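Side-chain contact in mannan endo-1,4-beta-mannosidase (Mytilus edulis, PDB 2C0H), which hydrolyses internal beta-1,4-mannosidic linkages in the backbones of mannans, galactomannans and glucomannans: residues 38-43 against 93-98. The protein carries 3 engineered substitutions. Residues are numbered along the deposited sequence; the frame is centred on the assembly and turned at random.
Sequences NQYSKG and MRAYLH
The ring of Tyr40 lies against helix 89-102 with one face over the backbone N of Tyr96, while the methyl of Ala95 meets the same ring obliquely, its CB 3.9 Å from Tyr40 CE2. The ring of Tyr96 receives Tyr40 at its edge: the phenolic OH of Tyr40 sits near the plane of that ring, 3.7 Å from Tyr96 CD1. On the other flank of the Tyr40 ring from Ala95, CE1 rests on the first side-chain carbon of Tyr96, where Tyr40 CE1 lies 3.7 Å from Tyr96 CB, and the hydroxyl ends beside the main chain, with Tyr40 OH 3.6 Å from Tyr96 CA. The two rings are inclined at 49° with centroids 5.8 Å apart, neither stacked nor T-shaped, and the side chains cross at nearly a right angle. Tyr40 reaches this far because its CG is anti to the backbone N (chi1 176°), which sends the ring out from the first turn of helix 40-56 toward the neighbouring helix. The contact is thus van der Waals in character, made by one aromatic side chain laid across the Ala95-Tyr96 step. A polar link lies close by, where the backbone N of Tyr40 is hydrogen-bonded to Asp92. Tyr96 continues inward to Val62 and Ile107 on strands 61-68 and 106-113, and its ring also meets that of Phe47 from helix 40-56. Two consecutive outer helices are so packed against each other and onto the parallel strands, as in the (beta/alpha)8 TIM barrel of glycoside hydrolase family 5.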
ATOM      1  N   ASN A  38      18.635   8.237  13.015  1.00 20.17           N
ATOM      2  CA  ASN A  38      18.624   7.464  14.256  1.00 20.30           C
ATOM      3  C   ASN A  38      17.245   7.455  14.927  1.00 20.27           C
ATOM      4  O   ASN A  38      17.151   7.372  16.148  1.00 20.42           O
ATOM      5  CB  ASN A  38      19.690   8.001  15.220  1.00 21.32           C
ATOM      6  CG  ASN A  38      21.102   7.817  14.688  1.00 23.70           C
ATOM      7  OD1 ASN A  38      21.594   6.691  14.580  1.00 28.12           O
ATOM      8  ND2 ASN A  38      21.758   8.922  14.345  1.00 28.03           N
ATOM      9  N   GLN A  39      16.187   7.513  14.115  1.00 19.09           N
ATOM     10  CA  GLN A  39      14.821   7.611  14.632  1.00 19.23           C
ATOM     11  C   GLN A  39      14.240   6.243  14.970  1.00 18.86           C
ATOM     12  O   GLN A  39      13.333   6.163  15.788  1.00 18.02           O
ATOM     13  CB  GLN A  39      13.903   8.416  13.679  1.00 19.48           C
ATOM     14  CG  GLN A  39      14.251   9.927  13.627  1.00 19.64           C
ATOM     15  CD  GLN A  39      13.498  10.748  12.558  1.00 20.25           C
ATOM     16  OE1 GLN A  39      12.925  11.803  12.868  1.00 23.99           O
ATOM     17  NE2 GLN A  39      13.521  10.291  11.301  1.00 22.26           N
ATOM     18  N   TYR A  40      14.739   5.162  14.367  1.00 18.09           N
ATOM     19  CA  TYR A  40      14.171   3.840  14.666  1.00 18.51           C
ATOM     20  C   TYR A  40      14.389   3.468  16.133  1.00 19.04           C
ATOM     21  O   TYR A  40      13.474   2.958  16.783  1.00 18.69           O
ATOM     22  CB  TYR A  40      14.727   2.735  13.752  1.00 18.34           C
ATOM     23  CG  TYR A  40      14.212   1.369  14.129  1.00 18.00           C
ATOM     24  CD1 TYR A  40      12.868   1.056  13.974  1.00 17.49           C
ATOM     25  CD2 TYR A  40      15.052   0.411  14.691  1.00 17.48           C
ATOM     26  CE1 TYR A  40      12.378  -0.181  14.358  1.00 17.37           C
ATOM     27  CE2 TYR A  40      14.570  -0.840  15.056  1.00 18.55           C
ATOM     28  CZ  TYR A  40      13.228  -1.121  14.887  1.00 17.39           C
ATOM     29  OH  TYR A  40      12.729  -2.348  15.257  1.00 19.46           O
ATOM     30  N   SER A  41      15.582   3.746  16.652  1.00 19.52           N
ATOM     31  CA  SER A  41      15.920   3.409  18.039  1.00 20.62           C
ATOM     32  C   SER A  41      14.919   4.035  19.008  1.00 20.99           C
ATOM     33  O   SER A  41      14.620   3.455  20.052  1.00 21.30           O
ATOM     34  CB  SER A  41      17.353   3.829  18.381  1.00 21.15           C
ATOM     35  OG  SER A  41      17.502   5.235  18.373  1.00 25.25           O
ATOM     36  N   LYS A  42      14.392   5.204  18.647  1.00 20.75           N
ATOM     37  CA  LYS A  42      13.402   5.909  19.466  1.00 21.34           C
ATOM     38  C   LYS A  42      12.039   5.196  19.529  1.00 21.19           C
ATOM     39  O   LYS A  42      11.393   5.194  20.584  1.00 22.50           O
ATOM     40  CB  LYS A  42      13.251   7.357  18.979  1.00 21.67           C
ATOM     41  CG  LYS A  42      14.544   8.181  19.080  1.00 22.94           C
ATOM     42  CD  LYS A  42      14.456   9.487  18.305  1.00 24.24           C
ATOM     43  CE  LYS A  42      15.709  10.354  18.497  1.00 26.49           C
ATOM     44  NZ  LYS A  42      16.985   9.589  18.337  1.00 29.55           N
ATOM     45  N   GLY A  43      11.621   4.561  18.432  1.00 20.09           N
ATOM     46  CA  GLY A  43      10.316   3.883  18.361  1.00 19.94           C
ATOM     47  C   GLY A  43      10.384   2.366  18.434  1.00 19.45           C
ATOM     48  O   GLY A  43       9.346   1.693  18.423  1.00 17.95           O
ATOM     49  N   MET A  93      15.969   0.792   8.629  1.00 14.65           N
ATOM     50  CA  MET A  93      15.011  -0.097   7.970  1.00 14.43           C
ATOM     51  C   MET A  93      15.448  -1.569   8.129  1.00 14.26           C
ATOM     52  O   MET A  93      14.618  -2.444   8.365  1.00 14.57           O
ATOM     53  CB  MET A  93      14.832   0.292   6.486  1.00 13.85           C
ATOM     54  CG  MET A  93      14.128   1.648   6.269  1.00 13.70           C
ATOM     55  SD  MET A  93      14.128   2.249   4.554  1.00 16.03           S
ATOM     56  CE  MET A  93      12.749   1.299   3.903  1.00 16.38           C
ATOM     57  N   ARG A  94      16.747  -1.842   8.010  1.00 14.53           N
ATOM     58  CA  ARG A  94      17.281  -3.195   8.147  1.00 15.38           C
ATOM     59  C   ARG A  94      17.110  -3.721   9.567  1.00 14.83           C
ATOM     60  O   ARG A  94      16.809  -4.889   9.739  1.00 15.63           O
ATOM     61  CB  ARG A  94      18.751  -3.263   7.718  1.00 15.74           C
ATOM     62  CG  ARG A  94      19.159  -4.624   7.224  1.00 17.59           C
ATOM     63  CD  ARG A  94      20.636  -4.709   6.939  1.00 17.63           C
ATOM     64  NE  ARG A  94      21.070  -3.906   5.791  1.00 18.89           N
ATOM     65  CZ  ARG A  94      20.901  -4.254   4.515  1.00 19.52           C
ATOM     66  NH1 ARG A  94      20.254  -5.368   4.183  1.00 21.09           N
ATOM     67  NH2 ARG A  94      21.372  -3.472   3.551  1.00 20.94           N
ATOM     68  N   ALA A  95      17.282  -2.866  10.578  1.00 14.99           N
ATOM     69  CA  ALA A  95      17.122  -3.312  11.975  1.00 14.37           C
ATOM     70  C   ALA A  95      15.684  -3.742  12.210  1.00 14.53           C
ATOM     71  O   ALA A  95      15.441  -4.743  12.883  1.00 14.59           O
ATOM     72  CB  ALA A  95      17.515  -2.235  12.948  1.00 14.86           C
ATOM     73  N   TYR A  96      14.742  -2.965  11.682  1.00 13.55           N
ATOM     74  CA  TYR A  96      13.313  -3.294  11.785  1.00 13.14           C
ATOM     75  C   TYR A  96      13.010  -4.590  11.061  1.00 13.19           C
ATOM     76  O   TYR A  96      12.308  -5.451  11.574  1.00 13.02           O
ATOM     77  CB  TYR A  96      12.429  -2.150  11.258  1.00 13.42           C
ATOM     78  CG  TYR A  96      10.929  -2.392  11.353  1.00 13.62           C
ATOM     79  CD1 TYR A  96      10.348  -2.860  12.533  1.00 13.84           C
ATOM     80  CD2 TYR A  96      10.083  -2.106  10.289  1.00 13.62           C
ATOM     81  CE1 TYR A  96       8.973  -3.069  12.616  1.00 12.73           C
ATOM     82  CE2 TYR A  96       8.713  -2.311  10.375  1.00 14.65           C
ATOM     83  CZ  TYR A  96       8.160  -2.792  11.543  1.00 13.21           C
ATOM     84  OH  TYR A  96       6.782  -2.984  11.617  1.00 15.38           O
ATOM     85  N   LEU A  97      13.541  -4.735   9.856  1.00 13.18           N
ATOM     86  CA  LEU A  97      13.349  -5.981   9.112  1.00 13.11           C
ATOM     87  C   LEU A  97      13.909  -7.210   9.860  1.00 13.62           C
ATOM     88  O   LEU A  97      13.300  -8.277   9.804  1.00 13.86           O
ATOM     89  CB  LEU A  97      13.935  -5.860   7.690  1.00 13.03           C
ATOM     90  CG  LEU A  97      13.154  -4.932   6.751  1.00 12.57           C
ATOM     91  CD1 LEU A  97      14.026  -4.605   5.531  1.00 12.79           C
ATOM     92  CD2 LEU A  97      11.808  -5.523   6.307  1.00 13.42           C
ATOM     93  N   HIS A  98      15.039  -7.062  10.561  1.00 14.05           N
ATOM     94  CA  HIS A  98      15.612  -8.173  11.342  1.00 14.86           C
ATOM     95  C   HIS A  98      14.699  -8.519  12.510  1.00 14.77           C
ATOM     96  O   HIS A  98      14.508  -9.690  12.798  1.00 14.76           O
ATOM     97  CB  HIS A  98      17.007  -7.861  11.869  1.00 16.18           C
ATOM     98  CG  HIS A  98      18.072  -7.833  10.820  1.00 18.11           C
ATOM     99  ND1 HIS A  98      17.903  -8.347   9.553  1.00 24.36           N
ATOM    100  CD2 HIS A  98      19.336  -7.359  10.869  1.00 22.01           C
ATOM    101  CE1 HIS A  98      19.019  -8.181   8.862  1.00 22.56           C
ATOM    102  NE2 HIS A  98      19.903  -7.580   9.637  1.00 23.87           N
TER